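Local atomic coordinates of putative prephenate dehydratase (Streptococcus mutans, PDB entry 4LUB), a protein that probably catalyses the decarboxylating dehydration of prephenate to 3-phenylpyruvate, the prephenate-consuming step in the biosynthesis of L-phenylalanine. Residues E36-K39 with A40-K44; F65-F69 with H70-I74. One frame throughout, in Å; residues are numbered along the deposited sequence.

Interaction 1 of 2, residues E36-K39 with A40-K44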
ATOM      1  N   GLU B  36      -3.066  -6.414 -20.655  1.00 30.15           N
ATOM      2  CA  GLU B  36      -2.862  -6.850 -22.032  1.00 30.57           C
ATOM      3  C   GLU B  36      -1.418  -6.662 -22.500  1.00 34.17           C
ATOM      4  O   GLU B  36      -0.913  -7.465 -23.287  1.00 34.52           O
ATOM      5  CB  GLU B  36      -3.826  -6.113 -22.974  1.00 32.99           C
ATOM      6  CG  GLU B  36      -5.282  -6.556 -22.836  1.00 33.12           C
ATOM      7  CD  GLU B  36      -5.455  -8.071 -22.891  1.00 36.00           C
ATOM      8  OE1 GLU B  36      -4.807  -8.722 -23.744  1.00 39.50           O
ATOM      9  OE2 GLU B  36      -6.223  -8.615 -22.066  1.00 33.42           O
ATOM     10  N   VAL B  37      -0.765  -5.592 -22.044  1.00 30.97           N
ATOM     11  CA  VAL B  37       0.676  -5.438 -22.241  1.00 30.97           C
ATOM     12  C   VAL B  37       1.470  -6.647 -21.747  1.00 29.41           C
ATOM     13  O   VAL B  37       2.286  -7.209 -22.482  1.00 29.57           O
ATOM     14  CB  VAL B  37       1.221  -4.170 -21.534  1.00 37.23           C
ATOM     15  CG1 VAL B  37       2.716  -4.047 -21.757  1.00 31.70           C
ATOM     16  CG2 VAL B  37       0.485  -2.909 -22.000  1.00 39.02           C
ATOM     17  N   ILE B  38       1.238  -7.028 -20.495  1.00 28.52           N
ATOM     18  CA  ILE B  38       1.899  -8.195 -19.915  1.00 31.38           C
ATOM     19  C   ILE B  38       1.489  -9.513 -20.580  1.00 32.32           C
ATOM     20  O   ILE B  38       2.340 -10.356 -20.865  1.00 35.63           O
ATOM     21  CB  ILE B  38       1.652  -8.284 -18.388  1.00 28.14           C
ATOM     22  CG1 ILE B  38       2.207  -7.033 -17.695  1.00 28.19           C
ATOM     23  CG2 ILE B  38       2.347  -9.509 -17.817  1.00 26.42           C
ATOM     24  CD1 ILE B  38       1.685  -6.802 -16.268  1.00 24.44           C
ATOM     25  N   LYS B  39       0.198  -9.686 -20.839  1.00 32.01           N
ATOM     26  CA  LYS B  39      -0.291 -10.857 -21.585  1.00 34.71           C
ATOM     27  C   LYS B  39       0.356 -11.018 -22.964  1.00 34.18           C
ATOM     28  O   LYS B  39       0.596 -12.139 -23.415  1.00 32.56           O
ATOM     29  CB  LYS B  39      -1.823 -10.795 -21.729  1.00 36.64           C
ATOM     30  CG  LYS B  39      -2.555 -11.118 -20.427  1.00 37.30           C
ATOM     31  CD  LYS B  39      -4.059 -10.928 -20.519  1.00 39.08           C
ATOM     32  CE  LYS B  39      -4.675 -11.751 -21.639  1.00 44.99           C
ATOM     33  NZ  LYS B  39      -6.139 -11.472 -21.770  1.00 45.19           N
ATOM     34  N   ALA B  40       0.624  -9.899 -23.630  1.00 35.71           N
ATOM     35  CA  ALA B  40       1.342  -9.899 -24.907  1.00 34.37           C
ATOM     36  C   ALA B  40       2.694 -10.610 -24.827  1.00 37.06           C
ATOM     37  O   ALA B  40       3.107 -11.297 -25.761  1.00 35.39           O
ATOM     38  CB  ALA B  40       1.534  -8.474 -25.403  1.00 32.56           C
ATOM     39  N   TYR B  41       3.390 -10.439 -23.709  1.00 34.17           N
ATOM     40  CA  TYR B  41       4.655 -11.131 -23.521  1.00 37.15           C
ATOM     41  C   TYR B  41       4.393 -12.609 -23.303  1.00 38.09           C
ATOM     42  O   TYR B  41       5.082 -13.465 -23.855  1.00 36.37           O
ATOM     43  CB  TYR B  41       5.411 -10.578 -22.318  1.00 37.62           C
ATOM     44  CG  TYR B  41       6.628 -11.394 -21.957  1.00 37.37           C
ATOM     45  CD1 TYR B  41       7.853 -11.147 -22.559  1.00 35.24           C
ATOM     46  CD2 TYR B  41       6.542 -12.445 -21.048  1.00 38.16           C
ATOM     47  CE1 TYR B  41       8.968 -11.892 -22.237  1.00 36.48           C
ATOM     48  CE2 TYR B  41       7.648 -13.196 -20.722  1.00 40.63           C
ATOM     49  CZ  TYR B  41       8.861 -12.913 -21.320  1.00 41.04           C
ATOM     50  OH  TYR B  41       9.966 -13.664 -21.000  1.00 43.50           O
ATOM     51  N   GLU B  42       3.394 -12.887 -22.469  1.00 39.96           N
ATOM     52  CA  GLU B  42       3.042 -14.243 -22.081  1.00 43.11           C
ATOM     53  C   GLU B  42       2.683 -15.067 -23.319  1.00 44.92           C
ATOM     54  O   GLU B  42       2.973 -16.261 -23.394  1.00 45.16           O
ATOM     55  CB  GLU B  42       1.878 -14.214 -21.082  1.00 44.40           C
ATOM     56  CG  GLU B  42       2.275 -13.804 -19.664  1.00 46.54           C
ATOM     57  CD  GLU B  42       1.096 -13.754 -18.713  1.00 50.25           C
ATOM     58  OE1 GLU B  42       0.091 -13.098 -19.053  1.00 51.04           O
ATOM     59  OE2 GLU B  42       1.159 -14.387 -17.638  1.00 53.43           O
ATOM     60  N   SER B  43       2.044 -14.410 -24.281  1.00 45.99           N
ATOM     61  CA  SER B  43       1.644 -15.033 -25.538  1.00 47.30           C
ATOM     62  C   SER B  43       2.756 -15.098 -26.582  1.00 46.86           C
ATOM     63  O   SER B  43       2.536 -15.587 -27.690  1.00 44.88           O
ATOM     64  CB  SER B  43       0.454 -14.274 -26.117  1.00 48.45           C
ATOM     65  OG  SER B  43      -0.731 -14.619 -25.432  1.00 57.30           O
ATOM     66  N   LYS B  44       3.936 -14.598 -26.222  1.00 47.60           N
ATOM     67  CA  LYS B  44       5.115 -14.597 -27.095  1.00 50.20           C
ATOM     68  C   LYS B  44       4.942 -13.726 -28.343  1.00 49.54           C
ATOM     69  O   LYS B  44       5.609 -13.955 -29.351  1.00 51.41           O
ATOM     70  CB  LYS B  44       5.500 -16.021 -27.526  1.00 52.55           C
ATOM     71  CG  LYS B  44       5.627 -17.038 -26.405  1.00 54.54           C
ATOM     72  CD  LYS B  44       6.546 -18.177 -26.833  1.00 59.44           C
ATOM     73  CE  LYS B  44       6.102 -19.510 -26.248  1.00 63.32           C
ATOM     74  NZ  LYS B  44       6.329 -20.631 -27.211  1.00 66.84           N
TER

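Interaction 2 of 2, residues F65-F69 with H70-I74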
ATOM      1  N   PHE B  65       1.010  -4.828 -10.060  1.00 19.84           N
ATOM      2  CA  PHE B  65       1.450  -5.744  -9.015  1.00 20.50           C
ATOM      3  C   PHE B  65       0.528  -6.946  -8.783  1.00 22.98           C
ATOM      4  O   PHE B  65       1.018  -8.042  -8.514  1.00 21.64           O
ATOM      5  CB  PHE B  65       1.671  -4.961  -7.724  1.00 20.74           C
ATOM      6  CG  PHE B  65       2.894  -4.110  -7.775  1.00 23.70           C
ATOM      7  CD1 PHE B  65       4.150  -4.688  -7.709  1.00 24.29           C
ATOM      8  CD2 PHE B  65       2.795  -2.741  -7.973  1.00 22.19           C
ATOM      9  CE1 PHE B  65       5.286  -3.919  -7.787  1.00 24.39           C
ATOM     10  CE2 PHE B  65       3.933  -1.958  -8.059  1.00 22.39           C
ATOM     11  CZ  PHE B  65       5.182  -2.549  -7.961  1.00 26.26           C
ATOM     12  N   ASP B  66      -0.789  -6.753  -8.848  1.00 22.44           N
ATOM     13  CA  ASP B  66      -1.706  -7.895  -8.750  1.00 26.45           C
ATOM     14  C   ASP B  66      -1.476  -8.913  -9.868  1.00 27.02           C
ATOM     15  O   ASP B  66      -1.413 -10.115  -9.615  1.00 27.11           O
ATOM     16  CB  ASP B  66      -3.179  -7.448  -8.742  1.00 28.08           C
ATOM     17  CG  ASP B  66      -3.503  -6.500  -7.592  1.00 29.91           C
ATOM     18  OD1 ASP B  66      -2.811  -6.562  -6.553  1.00 30.32           O
ATOM     19  OD2 ASP B  66      -4.469  -5.717  -7.714  1.00 31.82           O
ATOM     20  N   TYR B  67      -1.394  -8.445 -11.106  1.00 26.21           N
ATOM     21  CA  TYR B  67      -1.115  -9.347 -12.219  1.00 26.16           C
ATOM     22  C   TYR B  67       0.246 -10.050 -12.100  1.00 28.39           C
ATOM     23  O   TYR B  67       0.335 -11.263 -12.282  1.00 31.30           O
ATOM     24  CB  TYR B  67      -1.204  -8.624 -13.559  1.00 25.19           C
ATOM     25  CG  TYR B  67      -1.371  -9.625 -14.676  1.00 27.67           C
ATOM     26  CD1 TYR B  67      -2.628 -10.117 -15.003  1.00 27.12           C
ATOM     27  CD2 TYR B  67      -0.274 -10.112 -15.370  1.00 27.26           C
ATOM     28  CE1 TYR B  67      -2.790 -11.058 -16.009  1.00 28.80           C
ATOM     29  CE2 TYR B  67      -0.425 -11.049 -16.376  1.00 27.42           C
ATOM     30  CZ  TYR B  67      -1.681 -11.517 -16.690  1.00 30.51           C
ATOM     31  OH  TYR B  67      -1.831 -12.447 -17.688  1.00 33.55           O
ATOM     32  N   LEU B  68       1.301  -9.280 -11.856  1.00 24.83           N
ATOM     33  CA  LEU B  68       2.639  -9.842 -11.668  1.00 25.32           C
ATOM     34  C   LEU B  68       2.758 -10.865 -10.542  1.00 28.24           C
ATOM     35  O   LEU B  68       3.486 -11.847 -10.680  1.00 32.67           O
ATOM     36  CB  LEU B  68       3.662  -8.721 -11.442  1.00 24.91           C
ATOM     37  CG  LEU B  68       4.578  -8.336 -12.616  1.00 31.86           C
ATOM     38  CD1 LEU B  68       3.970  -8.516 -13.994  1.00 36.92           C
ATOM     39  CD2 LEU B  68       5.190  -6.946 -12.414  1.00 30.60           C
ATOM     40  N   PHE B  69       2.068 -10.647  -9.430  1.00 24.06           N
ATOM     41  CA  PHE B  69       2.094 -11.634  -8.358  1.00 26.78           C
ATOM     42  C   PHE B  69       1.252 -12.870  -8.653  1.00 28.61           C
ATOM     43  O   PHE B  69       1.771 -13.979  -8.629  1.00 29.74           O
ATOM     44  CB  PHE B  69       1.639 -11.027  -7.030  1.00 29.61           C
ATOM     45  CG  PHE B  69       1.571 -12.029  -5.903  1.00 28.74           C
ATOM     46  CD1 PHE B  69       2.722 -12.448  -5.265  1.00 30.29           C
ATOM     47  CD2 PHE B  69       0.355 -12.525  -5.464  1.00 29.73           C
ATOM     48  CE1 PHE B  69       2.672 -13.364  -4.227  1.00 33.30           C
ATOM     49  CE2 PHE B  69       0.293 -13.435  -4.417  1.00 30.02           C
ATOM     50  CZ  PHE B  69       1.452 -13.857  -3.804  1.00 31.89           C
ATOM     51  N   HIS B  70      -0.038 -12.673  -8.925  1.00 27.58           N
ATOM     52  CA  HIS B  70      -0.990 -13.781  -9.055  1.00 31.68           C
ATOM     53  C   HIS B  70      -0.801 -14.637 -10.298  1.00 39.09           C
ATOM     54  O   HIS B  70      -0.934 -15.858 -10.248  1.00 43.10           O
ATOM     55  CB  HIS B  70      -2.425 -13.244  -9.056  1.00 33.60           C
ATOM     56  CG  HIS B  70      -2.847 -12.623  -7.759  1.00 39.11           C
ATOM     57  ND1 HIS B  70      -2.973 -13.349  -6.594  1.00 42.34           N
ATOM     58  CD2 HIS B  70      -3.171 -11.347  -7.445  1.00 39.49           C
ATOM     59  CE1 HIS B  70      -3.360 -12.548  -5.617  1.00 43.88           C
ATOM     60  NE2 HIS B  70      -3.485 -11.326  -6.105  1.00 42.72           N
ATOM     61  N   GLN B  71      -0.499 -14.000 -11.420  1.00 48.13           N
ATOM     62  CA  GLN B  71      -0.653 -14.668 -12.704  1.00 51.18           C
ATOM     63  C   GLN B  71       0.638 -14.819 -13.490  1.00 52.96           C
ATOM     64  O   GLN B  71       0.877 -15.869 -14.081  1.00 58.14           O
ATOM     65  CB  GLN B  71      -1.697 -13.937 -13.547  1.00 54.17           C
ATOM     66  CG  GLN B  71      -3.106 -14.365 -13.210  1.00 58.25           C
ATOM     67  CD  GLN B  71      -3.325 -15.842 -13.472  1.00 61.34           C
ATOM     68  OE1 GLN B  71      -2.809 -16.393 -14.447  1.00 63.24           O
ATOM     69  NE2 GLN B  71      -4.065 -16.498 -12.587  1.00 63.28           N
ATOM     70  N   ALA B  72       1.459 -13.777 -13.524  1.00 48.17           N
ATOM     71  CA  ALA B  72       2.620 -13.812 -14.402  1.00 46.34           C
ATOM     72  C   ALA B  72       3.825 -14.551 -13.820  1.00 42.94           C
ATOM     73  O   ALA B  72       4.042 -14.575 -12.608  1.00 41.66           O
ATOM     74  CB  ALA B  72       3.013 -12.391 -14.770  1.00 46.35           C
ATOM     75  N   LYS B  73       4.622 -15.106 -14.726  1.00 42.65           N
ATOM     76  CA  LYS B  73       5.893 -15.747 -14.427  1.00 43.55           C
ATOM     77  C   LYS B  73       6.903 -14.995 -15.293  1.00 42.38           C
ATOM     78  O   LYS B  73       7.457 -15.504 -16.267  1.00 49.72           O
ATOM     79  CB  LYS B  73       5.829 -17.263 -14.705  1.00 48.96           C
ATOM     80  CG  LYS B  73       7.145 -18.009 -14.981  1.00 55.11           C
ATOM     81  CD  LYS B  73       8.160 -17.893 -13.861  1.00 58.76           C
ATOM     82  CE  LYS B  73       9.486 -18.501 -14.297  1.00 64.51           C
ATOM     83  NZ  LYS B  73      10.391 -17.484 -14.901  1.00 68.19           N
ATOM     84  N   ILE B  74       7.037 -13.716 -14.969  1.00 36.83           N
ATOM     85  CA  ILE B  74       7.883 -12.788 -15.699  1.00 34.68           C
ATOM     86  C   ILE B  74       8.528 -11.882 -14.653  1.00 30.66           C
ATOM     87  O   ILE B  74       7.976 -11.715 -13.569  1.00 34.95           O
ATOM     88  CB  ILE B  74       7.058 -11.981 -16.729  1.00 34.45           C
ATOM     89  CG1 ILE B  74       7.950 -11.163 -17.646  1.00 34.65           C
ATOM     90  CG2 ILE B  74       6.052 -11.067 -16.030  1.00 38.47           C
ATOM     91  CD1 ILE B  74       7.153 -10.330 -18.610  1.00 36.77           C
TER
HETATM   92  O   HOH W   1      -4.389  -8.493  -5.225  1.00 41.65           O

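Interaction 1 of 2, residues E36-K39 with A40-K44
K39 and E42 meet one helical turn apart in a local contact along the closing turns of helix 34-42, in the dehydratase part of the chain. The charged ends of these two residues do not pair. Instead, the carboxylate oxygen OE1 of E42 lies 3.6 Å from CG of K39, against the aliphatic start of the lysine chain. E42 sets CG anti to its carbonyl carbon (chi1 -76°) and runs extended beyond it, which carries the carboxylate back along the helix; its OE1 is probably hydrogen-bonded to the hydroxyl of Y67. K39 turns the other way: the bend at chi3 (56°) brings NZ to E36 within its own turn, where it forms a salt bridge, 2.9 Å from NZ of K39 to OE2 of E36, using the syn lone pair of that oxygen. The buried side consists of small or branched apolar residues. V37 and A40 lie against F31, and V37 also reaches A49 and V51, so this face packs on strands 27-31 and 48-55. A40, a single methyl, suits the buried place beside F31 and V46. In the backbone, A40 N reaches E36 O at 2.9 Å and E42 N reaches I38 O at 3.2 Å. S43 N then bonds to K39 O at 2.8 Å, and K44 N to Y41 O at 2.9 Å. With its positive phi of 65° and the bonds back into the last turn, K44 closes the helix in a Schellman motif. Chemically, the lysine serves twice, its methylenes lying against one glutamate and its ammonium probably offsetting the charge of another. The polar end of E42 is turned instead to the tyrosine hydroxyl of helix 62-70.

Interaction 2 of 2, residues F65-F69 with H70-I74
L68, A72 and I74 gather their methyl groups where helix 62-70 gives way to the loop before strand 75-83. CD1 of L68 sits 3.9 Å from CG2 of I74 and 4.1 Å from CB of A72, and the same alanine methyl lies 4.0 Å from CE2 of Y67. The small alanine methyl fits the corner where leucine and tyrosine meet it from two directions. The Y67 ring also receives CB of Q71 over one face, a CH-pi contact 4.0 Å from the ring centroid and 13° off its normal, while the bent glutamine chain carries its amide away. In the backbone, the carbonyl O of Y67 accepts from both Q71 N and A72 N, each at 3.0 Å. NZ of K266 hydrogen-bonds to the carbonyls of L68, F69 and A72, and its charge probably suits the carbonyl-rich end of the helix. K266 belongs to the ACT region, as does F238, whose ring stacks with F69, so this turn joins the dehydratase domain to the regulatory-type ACT fold. On that side F69 directs its edge at the face of the H70 imidazole, the planes 78° apart; chi1 of 177° in F69 swings its ring beside its own carbonyl carbon and next to H70. Farther out, H70 and D66 share a water lying in the imidazole plane, 3.1 Å from NE2 of H70 and weakly bonded to OD1 of D66. OD2 of D66 forms a salt bridge with R228.

The two interactions follow one another along the chain, their centres about 12 Å apart, and belong to neighbouring helices that pack against each other. Y67 of interaction 2 is the main bridge: its OH lies 2.4 Å from OE1 of E42, a probable though unusually short hydrogen bond, and its CE2 touches CG2 of I38 at 3.5 Å. A second junction forms where CD1 of I74 meets CD2 of Y41 at 3.3 Å. Interaction 1 rests through V37 and A40 on the sheet of the dehydratase part, whereas interaction 2 faces the ACT region as well. Residues 86-169 are not modelled, so neither contact can be placed against a complete active-site cleft.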